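Local coordinates for protein tartrate dehydrogenase/decarboxylase (Pseudomonas putida, PDB 3FLK) that oxidises tartrate with NAD, converts meso-tartrate to D-glycerate and oxidatively decarboxylates D-malate to pyruvate, using a magnesium or manganese ion, at residues I16-L21 with D289-N294; N294-I299 with L347-V352; F280-G285 with I299-S304. The protein carries 1 engineered substitution. One frame throughout, in Å; residues are numbered along the deposited sequence.

Contact 1 of 3, residues I16-L21 with D289-N294; sequences IGLEVL and DIFGKN. With NAI (1,4-dihydronicotinamide adenine dinucleotide), chain F.
I16 and F291 bring their CA atoms within 5.2 Å of each other where the loop 289-294 passes the first turn of the helix 17-35, and the loop folds there into a type II beta turn from I290 to K293. The turn presents a backbone amide to the helix: G292 N donates to E19 OE2 at 2.8 Å, on the syn side of the carboxylate but 33° out of its plane. Glycine suits this position, because at its positive phi of 106° a CB would be jammed against the preceding carbonyl oxygen. E19 spans the gap because CG lies beside its own backbone N (chi1 -65°) and the chain runs extended from there. Its other oxygen, OE1, accepts from a water that also donates to I290 O, so one carboxylate is tied to one turn twice, directly and through solvent. The F291 ring leans across E19, with CD1 3.7 Å from OE2 and the two planes well short of parallel. N294 brings OD1 to 3.5 Å from E19 CG, although the polar partner of that oxygen is Q350. The apolar half of the contact joins I16 CG2 to I290 CG1 at 4.0 Å, while L18 CD1 touches F291 CZ at 4.2 Å. Both isoleucines also line the cofactor pocket: I16 CD1 approaches adenine N7A at 3.6 Å, and I290 CG1 lies beside the ribose hydroxyl O2B. The loop thus forms part of the wall beside the adenosine half of NADH. Behind it, L18 and L21 rest on P12 of the strand 6-13, V20 and L21 pack against M301 of the helix 299-313, and I16 shares a backbone hydrogen bond with S286.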
loop_
_atom_site.group_PDB
_atom_site.type_symbol
_atom_site.label_atom_id
_atom_site.label_comp_id
_atom_site.label_asym_id
_atom_site.label_seq_id
_atom_site.Cartn_x
_atom_site.Cartn_y
_atom_site.Cartn_z
ATOM N N ILE A 16 15.431 15.731 10.406
ATOM C CA ILE A 16 16.347 14.718 10.947
ATOM C C ILE A 16 17.475 14.339 9.982
ATOM O O ILE A 16 18.428 13.668 10.377
ATOM C CB ILE A 16 15.616 13.444 11.466
ATOM C CG1 ILE A 16 15.010 12.632 10.312
ATOM C CG2 ILE A 16 14.577 13.811 12.526
ATOM C CD1 ILE A 16 14.738 11.179 10.669
ATOM N N GLY A 17 17.365 14.773 8.725
ATOM C CA GLY A 17 18.471 14.657 7.775
ATOM C C GLY A 17 19.714 15.345 8.313
ATOM O O GLY A 17 20.832 14.881 8.095
ATOM N N LEU A 18 19.504 16.444 9.038
ATOM C CA LEU A 18 20.588 17.189 9.684
ATOM C C LEU A 18 21.158 16.446 10.897
ATOM O O LEU A 18 22.313 16.648 11.265
ATOM C CB LEU A 18 20.108 18.587 10.095
ATOM C CG LEU A 18 19.716 19.563 8.977
ATOM C CD1 LEU A 18 18.733 20.611 9.480
ATOM C CD2 LEU A 18 20.946 20.225 8.368
ATOM N N GLU A 19 20.347 15.585 11.506
ATOM C CA GLU A 19 20.776 14.807 12.667
ATOM C C GLU A 19 21.491 13.512 12.277
ATOM O O GLU A 19 22.509 13.157 12.875
ATOM C CB GLU A 19 19.587 14.499 13.587
ATOM C CG GLU A 19 18.960 15.730 14.241
ATOM C CD GLU A 19 17.733 15.404 15.085
ATOM O OE1 GLU A 19 17.176 14.293 14.948
ATOM O OE2 GLU A 19 17.323 16.264 15.894
ATOM N N VAL A 20 20.967 12.808 11.276
ATOM C CA VAL A 20 21.504 11.487 10.931
ATOM C C VAL A 20 22.739 11.523 10.019
ATOM O O VAL A 20 23.607 10.655 10.126
ATOM C CB VAL A 20 20.417 10.512 10.376
ATOM C CG1 VAL A 20 19.300 10.310 11.404
ATOM C CG2 VAL A 20 19.849 10.994 9.037
ATOM N N LEU A 21 22.820 12.520 9.137
ATOM C CA LEU A 21 23.936 12.606 8.184
ATOM C C LEU A 21 25.328 12.617 8.835
ATOM O O LEU A 21 26.196 11.852 8.412
ATOM C CB LEU A 21 23.788 13.789 7.212
ATOM C CG LEU A 21 24.916 13.889 6.174
ATOM C CD1 LEU A 21 24.705 12.892 5.051
ATOM C CD2 LEU A 21 25.048 15.291 5.613
ATOM N N ASP A 289 8.229 15.806 13.346
ATOM C CA ASP A 289 7.672 15.641 14.689
ATOM C C ASP A 289 8.667 15.064 15.717
ATOM O O ASP A 289 8.356 15.014 16.907
ATOM C CB ASP A 289 6.373 14.827 14.640
ATOM C CG ASP A 289 5.370 15.255 15.705
ATOM O OD1 ASP A 289 4.414 15.998 15.366
ATOM O OD2 ASP A 289 5.537 14.858 16.882
ATOM N N ILE A 290 9.848 14.636 15.265
ATOM C CA ILE A 290 10.925 14.221 16.190
ATOM C C ILE A 290 12.233 15.008 16.015
ATOM O O ILE A 290 13.188 14.807 16.775
ATOM C CB ILE A 290 11.232 12.685 16.149
ATOM C CG1 ILE A 290 11.676 12.238 14.749
ATOM C CG2 ILE A 290 10.035 11.873 16.664
ATOM C CD1 ILE A 290 12.489 10.948 14.734
ATOM N N PHE A 291 12.280 15.895 15.021
ATOM C CA PHE A 291 13.458 16.735 14.814
ATOM C C PHE A 291 13.703 17.612 16.037
ATOM O O PHE A 291 12.776 18.231 16.563
ATOM C CB PHE A 291 13.324 17.603 13.556
ATOM C CG PHE A 291 14.441 18.601 13.384
ATOM C CD1 PHE A 291 15.753 18.175 13.202
ATOM C CD2 PHE A 291 14.181 19.966 13.410
ATOM C CE1 PHE A 291 16.789 19.095 13.043
ATOM C CE2 PHE A 291 15.208 20.893 13.253
ATOM C CZ PHE A 291 16.514 20.457 13.069
ATOM N N GLY A 292 14.948 17.645 16.494
ATOM C CA GLY A 292 15.317 18.474 17.639
ATOM C C GLY A 292 15.557 17.720 18.934
ATOM O O GLY A 292 16.211 18.242 19.836
ATOM N N LYS A 293 15.030 16.503 19.049
ATOM C CA LYS A 293 15.272 15.719 20.266
ATOM C C LYS A 293 16.343 14.643 20.130
ATOM O O LYS A 293 16.533 13.842 21.045
ATOM C CB LYS A 293 13.986 15.141 20.877
ATOM C CG LYS A 293 12.971 14.569 19.924
ATOM C CD LYS A 293 11.755 15.474 19.862
ATOM C CE LYS A 293 10.478 14.673 20.019
ATOM N NZ LYS A 293 9.320 15.560 20.345
ATOM N N ASN A 294 17.041 14.643 18.997
ATOM C CA ASN A 294 18.118 13.687 18.724
ATOM C C ASN A 294 17.811 12.259 19.191
ATOM O O ASN A 294 18.583 11.653 19.945
ATOM C CB ASN A 294 19.446 14.188 19.305
ATOM C CG ASN A 294 19.955 15.437 18.606
ATOM O OD1 ASN A 294 20.397 15.387 17.455
ATOM N ND2 ASN A 294 19.906 16.564 19.305
HETATM P PA NAI F . 8.835 10.399 7.639
HETATM O O1A NAI F . 9.595 9.225 7.150
HETATM O O2A NAI F . 9.675 11.606 7.733
HETATM O O5B NAI F . 8.231 10.067 9.084
HETATM C C5B NAI F . 7.238 9.088 9.290
HETATM C C4B NAI F . 7.265 8.612 10.738
HETATM O O4B NAI F . 8.401 7.795 10.953
HETATM C C3B NAI F . 7.348 9.769 11.723
HETATM O O3B NAI F . 6.513 9.482 12.819
HETATM C C2B NAI F . 8.805 9.787 12.142
HETATM O O2B NAI F . 8.975 10.225 13.471
HETATM C C1B NAI F . 9.247 8.346 11.949
HETATM N N9A NAI F . 10.657 8.271 11.530
HETATM C C8A NAI F . 11.168 8.558 10.289
HETATM N N7A NAI F . 12.503 8.360 10.326
HETATM C C5A NAI F . 12.853 7.953 11.561
HETATM C C6A NAI F . 14.078 7.617 12.129
HETATM N N6A NAI F . 15.192 7.658 11.403
HETATM N N1A NAI F . 14.123 7.227 13.453
HETATM C C2A NAI F . 12.971 7.173 14.208
HETATM N N3A NAI F . 11.760 7.504 13.630
HETATM C C4A NAI F . 11.701 7.892 12.332
HETATM O O3 NAI F . 7.578 10.588 6.635
HETATM P PN NAI F . 6.357 11.638 6.749
HETATM O O1N NAI F . 6.090 11.994 8.159
HETATM O O2N NAI F . 5.247 11.052 5.963
HETATM O O5D NAI F . 6.901 12.922 5.961
HETATM C C5D NAI F . 7.636 13.945 6.600
HETATM C C4D NAI F . 8.323 14.824 5.556
HETATM O O4D NAI F . 9.365 14.103 4.925
HETATM C C3D NAI F . 7.393 15.290 4.443
HETATM O O3D NAI F . 7.739 16.618 4.134
HETATM C C2D NAI F . 7.726 14.384 3.271
HETATM O O2D NAI F . 7.500 15.006 2.028
HETATM C C1D NAI F . 9.204 14.115 3.515
HETATM N N1N NAI F . 9.730 12.859 2.945
HETATM C C2N NAI F . 10.888 12.938 2.222
HETATM C C3N NAI F . 11.461 11.797 1.674
HETATM C C7N NAI F . 12.857 11.875 1.125
HETATM O O7N NAI F . 13.591 13.073 1.256
HETATM N N7N NAI F . 13.379 10.810 0.518
HETATM C C4N NAI F . 10.841 10.563 1.875
HETATM C C5N NAI F . 9.664 10.486 2.618
HETATM C C6N NAI F . 9.113 11.649 3.156
HETATM O O HOH W 1 15.416 13.240 16.639
#

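Contact 2 of 3, residues N294-I299 with L347-V352; sequences NIANPI and LSTQQV. With NAI (1,4-dihydronicotinamide adenine dinucleotide), chain F.
Q350 has CG beside its own backbone N and a chain bent at chi2 (73°), which carries its amide out from the start of the helix 349-361 to N294. This is a helix N-terminus closed by a capping box: S348 OG accepts from Q351 N, and Q351 OE1 accepts in return from S348 N. The neighbouring loop uses what the helix start still offers. T349 N donates to N294 O at 3.0 Å, nearly straight at 170°, though from above the carbonyl plane. T349 OG1, set beside its backbone N, donates to A296 O at 2.7 Å in the carbonyl plane, on a lone pair. Q350 NE2 gives a hydrogen to N294 OD1 at 2.7 Å from above the carbonyl plane of N294, the two amides standing 78° apart. With an alanine here, N294 OD1 would probably lose this donor, and the amide of N294 would be freer to turn. The strip so held reads the adenine through its backbone: N297 N donates to N1A at 2.9 Å, and N6A donates to N297 O. The side chain of N297 serves the next helix, OD1 capping I299 N while ND2 bonds D342. Beyond the polar part, P298 packs on the helix, its CG 3.6 Å from T349 O and 3.8 Å from V352 CG1.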
loop_
_atom_site.group_PDB
_atom_site.type_symbol
_atom_site.label_atom_id
_atom_site.label_comp_id
_atom_site.label_asym_id
_atom_site.label_seq_id
_atom_site.Cartn_x
_atom_site.Cartn_y
_atom_site.Cartn_z
ATOM N N ASN A 294 17.041 14.643 18.997
ATOM C CA ASN A 294 18.118 13.687 18.724
ATOM C C ASN A 294 17.811 12.259 19.191
ATOM O O ASN A 294 18.583 11.653 19.945
ATOM C CB ASN A 294 19.446 14.188 19.305
ATOM C CG ASN A 294 19.955 15.437 18.606
ATOM O OD1 ASN A 294 20.397 15.387 17.455
ATOM N ND2 ASN A 294 19.906 16.564 19.305
ATOM N N ILE A 295 16.668 11.744 18.750
ATOM C CA ILE A 295 16.291 10.348 18.988
ATOM C C ILE A 295 16.096 9.606 17.665
ATOM O O ILE A 295 15.789 8.414 17.655
ATOM C CB ILE A 295 15.015 10.213 19.856
ATOM C CG1 ILE A 295 13.848 10.995 19.234
ATOM C CG2 ILE A 295 15.302 10.628 21.309
ATOM C CD1 ILE A 295 12.486 10.584 19.746
ATOM N N ALA A 296 16.278 10.324 16.557
ATOM C CA ALA A 296 16.221 9.733 15.222
ATOM C C ALA A 296 17.225 8.590 15.079
ATOM O O ALA A 296 18.388 8.725 15.456
ATOM C CB ALA A 296 16.465 10.798 14.155
ATOM N N ASN A 297 16.752 7.464 14.557
ATOM C CA ASN A 297 17.593 6.307 14.257
ATOM C C ASN A 297 18.527 6.633 13.088
ATOM O O ASN A 297 18.055 6.959 11.995
ATOM C CB ASN A 297 16.703 5.099 13.917
ATOM C CG ASN A 297 17.442 3.773 13.982
ATOM O OD1 ASN A 297 18.663 3.718 13.864
ATOM N ND2 ASN A 297 16.694 2.692 14.175
ATOM N N PRO A 298 19.856 6.579 13.321
ATOM C CA PRO A 298 20.813 6.861 12.253
ATOM C C PRO A 298 21.213 5.644 11.411
ATOM O O PRO A 298 21.999 5.793 10.470
ATOM C CB PRO A 298 22.031 7.371 13.021
ATOM C CG PRO A 298 21.988 6.605 14.314
ATOM C CD PRO A 298 20.537 6.292 14.601
ATOM N N ILE A 299 20.693 4.460 11.737
ATOM C CA ILE A 299 21.122 3.234 11.051
ATOM C C ILE A 299 20.810 3.257 9.547
ATOM O O ILE A 299 21.634 2.827 8.737
ATOM C CB ILE A 299 20.590 1.939 11.735
ATOM C CG1 ILE A 299 21.238 1.767 13.118
ATOM C CG2 ILE A 299 20.871 0.707 10.863
ATOM C CD1 ILE A 299 20.665 0.633 13.958
ATOM N N LEU A 347 19.272 4.968 23.756
ATOM C CA LEU A 347 20.372 5.797 23.261
ATOM C C LEU A 347 19.899 6.900 22.321
ATOM O O LEU A 347 18.883 6.757 21.636
ATOM C CB LEU A 347 21.443 4.942 22.576
ATOM C CG LEU A 347 22.190 3.881 23.395
ATOM C CD1 LEU A 347 23.418 3.429 22.631
ATOM C CD2 LEU A 347 22.583 4.377 24.792
ATOM N N SER A 348 20.641 8.002 22.304
ATOM C CA SER A 348 20.376 9.106 21.389
ATOM C C SER A 348 20.969 8.808 20.014
ATOM O O SER A 348 21.762 7.881 19.862
ATOM C CB SER A 348 20.983 10.399 21.933
ATOM O OG SER A 348 22.395 10.389 21.786
ATOM N N THR A 349 20.588 9.613 19.025
ATOM C CA THR A 349 21.126 9.523 17.669
ATOM C C THR A 349 22.657 9.456 17.677
ATOM O O THR A 349 23.251 8.560 17.068
ATOM C CB THR A 349 20.678 10.740 16.823
ATOM O OG1 THR A 349 19.250 10.837 16.842
ATOM C CG2 THR A 349 21.161 10.620 15.379
ATOM N N GLN A 350 23.276 10.400 18.387
ATOM C CA GLN A 350 24.732 10.538 18.423
ATOM C C GLN A 350 25.401 9.364 19.130
ATOM O O GLN A 350 26.483 8.938 18.733
ATOM C CB GLN A 350 25.136 11.863 19.086
ATOM C CG GLN A 350 24.754 13.126 18.293
ATOM C CD GLN A 350 23.263 13.432 18.323
ATOM O OE1 GLN A 350 22.543 13.030 19.246
ATOM N NE2 GLN A 350 22.790 14.151 17.306
ATOM N N GLN A 351 24.749 8.843 20.167
ATOM C CA GLN A 351 25.264 7.686 20.907
ATOM C C GLN A 351 25.264 6.409 20.066
ATOM O O GLN A 351 26.179 5.596 20.177
ATOM C CB GLN A 351 24.484 7.473 22.208
ATOM C CG GLN A 351 24.814 8.485 23.307
ATOM C CD GLN A 351 23.930 8.337 24.539
ATOM O OE1 GLN A 351 22.753 7.994 24.438
ATOM N NE2 GLN A 351 24.499 8.611 25.710
ATOM N N VAL A 352 24.243 6.234 19.230
ATOM C CA VAL A 352 24.190 5.081 18.321
ATOM C C VAL A 352 25.282 5.189 17.252
ATOM O O VAL A 352 25.982 4.212 16.967
ATOM C CB VAL A 352 22.787 4.901 17.679
ATOM C CG1 VAL A 352 22.785 3.734 16.687
ATOM C CG2 VAL A 352 21.738 4.668 18.760
HETATM P PA NAI F . 8.835 10.399 7.639
HETATM O O1A NAI F . 9.595 9.225 7.150
HETATM O O2A NAI F . 9.675 11.606 7.733
HETATM O O5B NAI F . 8.231 10.067 9.084
HETATM C C5B NAI F . 7.238 9.088 9.290
HETATM C C4B NAI F . 7.265 8.612 10.738
HETATM O O4B NAI F . 8.401 7.795 10.953
HETATM C C3B NAI F . 7.348 9.769 11.723
HETATM O O3B NAI F . 6.513 9.482 12.819
HETATM C C2B NAI F . 8.805 9.787 12.142
HETATM O O2B NAI F . 8.975 10.225 13.471
HETATM C C1B NAI F . 9.247 8.346 11.949
HETATM N N9A NAI F . 10.657 8.271 11.530
HETATM C C8A NAI F . 11.168 8.558 10.289
HETATM N N7A NAI F . 12.503 8.360 10.326
HETATM C C5A NAI F . 12.853 7.953 11.561
HETATM C C6A NAI F . 14.078 7.617 12.129
HETATM N N6A NAI F . 15.192 7.658 11.403
HETATM N N1A NAI F . 14.123 7.227 13.453
HETATM C C2A NAI F . 12.971 7.173 14.208
HETATM N N3A NAI F . 11.760 7.504 13.630
HETATM C C4A NAI F . 11.701 7.892 12.332
HETATM O O3 NAI F . 7.578 10.588 6.635
HETATM P PN NAI F . 6.357 11.638 6.749
HETATM O O1N NAI F . 6.090 11.994 8.159
HETATM O O2N NAI F . 5.247 11.052 5.963
HETATM O O5D NAI F . 6.901 12.922 5.961
HETATM C C5D NAI F . 7.636 13.945 6.600
HETATM C C4D NAI F . 8.323 14.824 5.556
HETATM O O4D NAI F . 9.365 14.103 4.925
HETATM C C3D NAI F . 7.393 15.290 4.443
HETATM O O3D NAI F . 7.739 16.618 4.134
HETATM C C2D NAI F . 7.726 14.384 3.271
HETATM O O2D NAI F . 7.500 15.006 2.028
HETATM C C1D NAI F . 9.204 14.115 3.515
HETATM N N1N NAI F . 9.730 12.859 2.945
HETATM C C2N NAI F . 10.888 12.938 2.222
HETATM C C3N NAI F . 11.461 11.797 1.674
HETATM C C7N NAI F . 12.857 11.875 1.125
HETATM O O7N NAI F . 13.591 13.073 1.256
HETATM N N7N NAI F . 13.379 10.810 0.518
HETATM C C4N NAI F . 10.841 10.563 1.875
HETATM C C5N NAI F . 9.664 10.486 2.618
HETATM C C6N NAI F . 9.113 11.649 3.156
#

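Contact 3 of 3, residues F280-G285 with I299-S304; sequences FEPVHG and IAMIWS. With NAI (1,4-dihydronicotinamide adenine dinucleotide), chain F; SO4 (sulfate ion), chain J.
S304 OG lies 2.7 Å from E281 O across the contact and 2.9 Å from A300 O in its own helix, two acceptors competing for a single hydroxyl proton. The helix 299-313 packs here against the strand 278-282 of the large mixed sheet in the isocitrate/isopropylmalate dehydrogenase fold; the axes of segments 280-282 and 299-304 run nearly antiparallel, at 160°. Small groups allow the close fit: A300 CB meets P282 CB at 3.6 Å. The bent chain of M301, a selenomethionine, brings CE to 3.7 Å from P282 CD. Where the strand ends, the H284 ring is sandwiched between P282 CB on one face and the adenine amino group N6A on the other. CG of H284 sits between its backbone N and carbonyl carbon (chi1 68°), which swings the ring back over P282 and toward A300 CB. Its rotation is fixed at two edges, by ND1 donating in the ring plane to G285 O and by a water, near that plane, which joins NE2 to M301 N. The same strand end also holds the nicotinamide: E281 OE1 accepts from the carboxamide N7N at 3.0 Å, while OE2 forms a salt bridge with R98, which also lines the oxalate pocket. G285, where a CB would clash with nicotinamide C6N, donates through its N to O1A, an oxygen of the adenosine-side phosphate, at 2.7 Å and 171°.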
loop_
_atom_site.group_PDB
_atom_site.type_symbol
_atom_site.label_atom_id
_atom_site.label_comp_id
_atom_site.label_asym_id
_atom_site.label_seq_id
_atom_site.Cartn_x
_atom_site.Cartn_y
_atom_site.Cartn_z
ATOM N N PHE A 280 22.551 8.161 -2.485
ATOM C CA PHE A 280 22.342 7.236 -1.381
ATOM C C PHE A 280 21.722 7.970 -0.197
ATOM O O PHE A 280 22.221 9.008 0.239
ATOM C CB PHE A 280 23.655 6.528 -1.022
ATOM C CG PHE A 280 24.246 5.747 -2.172
ATOM C CD1 PHE A 280 23.987 4.388 -2.314
ATOM C CD2 PHE A 280 25.032 6.382 -3.134
ATOM C CE1 PHE A 280 24.516 3.669 -3.389
ATOM C CE2 PHE A 280 25.562 5.673 -4.208
ATOM C CZ PHE A 280 25.305 4.316 -4.335
ATOM N N GLU A 281 20.612 7.421 0.292
ATOM C CA GLU A 281 19.762 8.085 1.272
ATOM C C GLU A 281 18.964 7.053 2.066
ATOM O O GLU A 281 18.765 5.928 1.600
ATOM C CB GLU A 281 18.791 9.051 0.571
ATOM C CG GLU A 281 17.783 8.353 -0.345
ATOM C CD GLU A 281 16.642 9.237 -0.813
ATOM O OE1 GLU A 281 16.300 10.228 -0.133
ATOM O OE2 GLU A 281 16.072 8.926 -1.879
ATOM N N PRO A 282 18.507 7.424 3.275
ATOM C CA PRO A 282 17.525 6.574 3.939
ATOM C C PRO A 282 16.181 6.562 3.211
ATOM O O PRO A 282 15.875 7.484 2.448
ATOM C CB PRO A 282 17.370 7.220 5.317
ATOM C CG PRO A 282 17.868 8.603 5.174
ATOM C CD PRO A 282 18.890 8.589 4.093
ATOM N N VAL A 283 15.396 5.512 3.439
ATOM C CA VAL A 283 14.016 5.469 2.963
ATOM C C VAL A 283 13.186 6.575 3.636
ATOM O O VAL A 283 12.375 7.236 2.980
ATOM C CB VAL A 283 13.365 4.078 3.194
ATOM C CG1 VAL A 283 11.874 4.111 2.864
ATOM C CG2 VAL A 283 14.061 3.011 2.354
ATOM N N HIS A 284 13.417 6.787 4.931
ATOM C CA HIS A 284 12.624 7.737 5.729
ATOM C C HIS A 284 12.743 9.198 5.283
ATOM O O HIS A 284 13.689 9.576 4.596
ATOM C CB HIS A 284 12.946 7.599 7.226
ATOM C CG HIS A 284 14.328 8.046 7.605
ATOM N ND1 HIS A 284 14.736 9.361 7.528
ATOM C CD2 HIS A 284 15.380 7.356 8.105
ATOM C CE1 HIS A 284 15.988 9.457 7.940
ATOM N NE2 HIS A 284 16.400 8.254 8.299
ATOM N N GLY A 285 11.774 10.013 5.689
ATOM C CA GLY A 285 11.776 11.437 5.370
ATOM C C GLY A 285 12.437 12.296 6.431
ATOM O O GLY A 285 13.298 11.827 7.178
ATOM N N ILE A 299 20.693 4.460 11.737
ATOM C CA ILE A 299 21.122 3.234 11.051
ATOM C C ILE A 299 20.810 3.257 9.547
ATOM O O ILE A 299 21.634 2.827 8.737
ATOM C CB ILE A 299 20.590 1.939 11.735
ATOM C CG1 ILE A 299 21.238 1.767 13.118
ATOM C CG2 ILE A 299 20.871 0.707 10.863
ATOM C CD1 ILE A 299 20.665 0.633 13.958
ATOM N N ALA A 300 19.639 3.777 9.183
ATOM C CA ALA A 300 19.251 3.902 7.774
ATOM C C ALA A 300 20.271 4.716 6.983
ATOM O O ALA A 300 20.694 4.309 5.899
ATOM C CB ALA A 300 17.860 4.514 7.650
HETATM N N MSE A 301 20.668 5.857 7.545
HETATM C CA MSE A 301 21.693 6.720 6.964
HETATM C C MSE A 301 23.032 5.989 6.833
HETATM O O MSE A 301 23.677 6.057 5.786
HETATM C CB MSE A 301 21.863 7.980 7.820
HETATM C CG MSE A 301 22.739 9.063 7.207
HETATM SE SE MSE A 301 21.800 10.083 5.832
HETATM C CE MSE A 301 22.506 9.217 4.247
ATOM N N ILE A 302 23.429 5.289 7.894
ATOM C CA ILE A 302 24.716 4.584 7.944
ATOM C C ILE A 302 24.764 3.422 6.943
ATOM O O ILE A 302 25.729 3.285 6.190
ATOM C CB ILE A 302 25.044 4.107 9.386
ATOM C CG1 ILE A 302 25.310 5.320 10.290
ATOM C CG2 ILE A 302 26.257 3.174 9.395
ATOM C CD1 ILE A 302 25.062 5.074 11.773
ATOM N N TRP A 303 23.717 2.603 6.938
ATOM C CA TRP A 303 23.585 1.493 5.994
ATOM C C TRP A 303 23.615 2.003 4.545
ATOM O O TRP A 303 24.270 1.405 3.693
ATOM C CB TRP A 303 22.300 0.711 6.285
ATOM C CG TRP A 303 22.146 -0.626 5.583
ATOM C CD1 TRP A 303 22.894 -1.119 4.544
ATOM C CD2 TRP A 303 21.145 -1.613 5.854
ATOM N NE1 TRP A 303 22.429 -2.357 4.169
ATOM C CE2 TRP A 303 21.354 -2.683 4.953
ATOM C CE3 TRP A 303 20.089 -1.699 6.772
ATOM C CZ2 TRP A 303 20.544 -3.824 4.945
ATOM C CZ3 TRP A 303 19.286 -2.835 6.764
ATOM C CH2 TRP A 303 19.520 -3.882 5.855
ATOM N N SER A 304 22.929 3.116 4.279
ATOM C CA SER A 304 22.994 3.782 2.965
ATOM C C SER A 304 24.431 4.102 2.561
ATOM O O SER A 304 24.792 3.987 1.387
ATOM C CB SER A 304 22.171 5.072 2.955
ATOM O OG SER A 304 20.790 4.789 3.040
HETATM P PA NAI F . 8.835 10.399 7.639
HETATM O O1A NAI F . 9.595 9.225 7.150
HETATM O O2A NAI F . 9.675 11.606 7.733
HETATM O O5B NAI F . 8.231 10.067 9.084
HETATM C C5B NAI F . 7.238 9.088 9.290
HETATM C C4B NAI F . 7.265 8.612 10.738
HETATM O O4B NAI F . 8.401 7.795 10.953
HETATM C C3B NAI F . 7.348 9.769 11.723
HETATM O O3B NAI F . 6.513 9.482 12.819
HETATM C C2B NAI F . 8.805 9.787 12.142
HETATM O O2B NAI F . 8.975 10.225 13.471
HETATM C C1B NAI F . 9.247 8.346 11.949
HETATM N N9A NAI F . 10.657 8.271 11.530
HETATM C C8A NAI F . 11.168 8.558 10.289
HETATM N N7A NAI F . 12.503 8.360 10.326
HETATM C C5A NAI F . 12.853 7.953 11.561
HETATM C C6A NAI F . 14.078 7.617 12.129
HETATM N N6A NAI F . 15.192 7.658 11.403
HETATM N N1A NAI F . 14.123 7.227 13.453
HETATM C C2A NAI F . 12.971 7.173 14.208
HETATM N N3A NAI F . 11.760 7.504 13.630
HETATM C C4A NAI F . 11.701 7.892 12.332
HETATM O O3 NAI F . 7.578 10.588 6.635
HETATM P PN NAI F . 6.357 11.638 6.749
HETATM O O1N NAI F . 6.090 11.994 8.159
HETATM O O2N NAI F . 5.247 11.052 5.963
HETATM O O5D NAI F . 6.901 12.922 5.961
HETATM C C5D NAI F . 7.636 13.945 6.600
HETATM C C4D NAI F . 8.323 14.824 5.556
HETATM O O4D NAI F . 9.365 14.103 4.925
HETATM C C3D NAI F . 7.393 15.290 4.443
HETATM O O3D NAI F . 7.739 16.618 4.134
HETATM C C2D NAI F . 7.726 14.384 3.271
HETATM O O2D NAI F . 7.500 15.006 2.028
HETATM C C1D NAI F . 9.204 14.115 3.515
HETATM N N1N NAI F . 9.730 12.859 2.945
HETATM C C2N NAI F . 10.888 12.938 2.222
HETATM C C3N NAI F . 11.461 11.797 1.674
HETATM C C7N NAI F . 12.857 11.875 1.125
HETATM O O7N NAI F . 13.591 13.073 1.256
HETATM N N7N NAI F . 13.379 10.810 0.518
HETATM C C4N NAI F . 10.841 10.563 1.875
HETATM C C5N NAI F . 9.664 10.486 2.618
HETATM C C6N NAI F . 9.113 11.649 3.156
HETATM S S SO4 J . 23.474 -5.408 2.214
HETATM O O1 SO4 J . 22.079 -5.393 1.782
HETATM O O2 SO4 J . 24.307 -5.967 1.153
HETATM O O3 SO4 J . 23.921 -4.051 2.509
HETATM O O4 SO4 J . 23.597 -6.241 3.409
HETATM O O HOH W 2 18.832 7.278 9.410
#

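Overall arrangement
All three contacts touch one NADH, yet they differ in depth. Contact 3 is fully buried, its centre about 7 Å from the centre of the chain, whereas contacts 1 and 2 are partly buried, about 18 and 19 Å out. Contacts 1 and 2 share N294 and fasten one loop to two helix starts, largely by polar bonds, one of them through water. Contact 3 joins sheet to helix mainly by close apolar packing, while the charged end of E281 turns to the cofactor and R98. I299 belongs to both contacts 2 and 3, where the adenine-binding loop runs into the buried start of the helix 299-313.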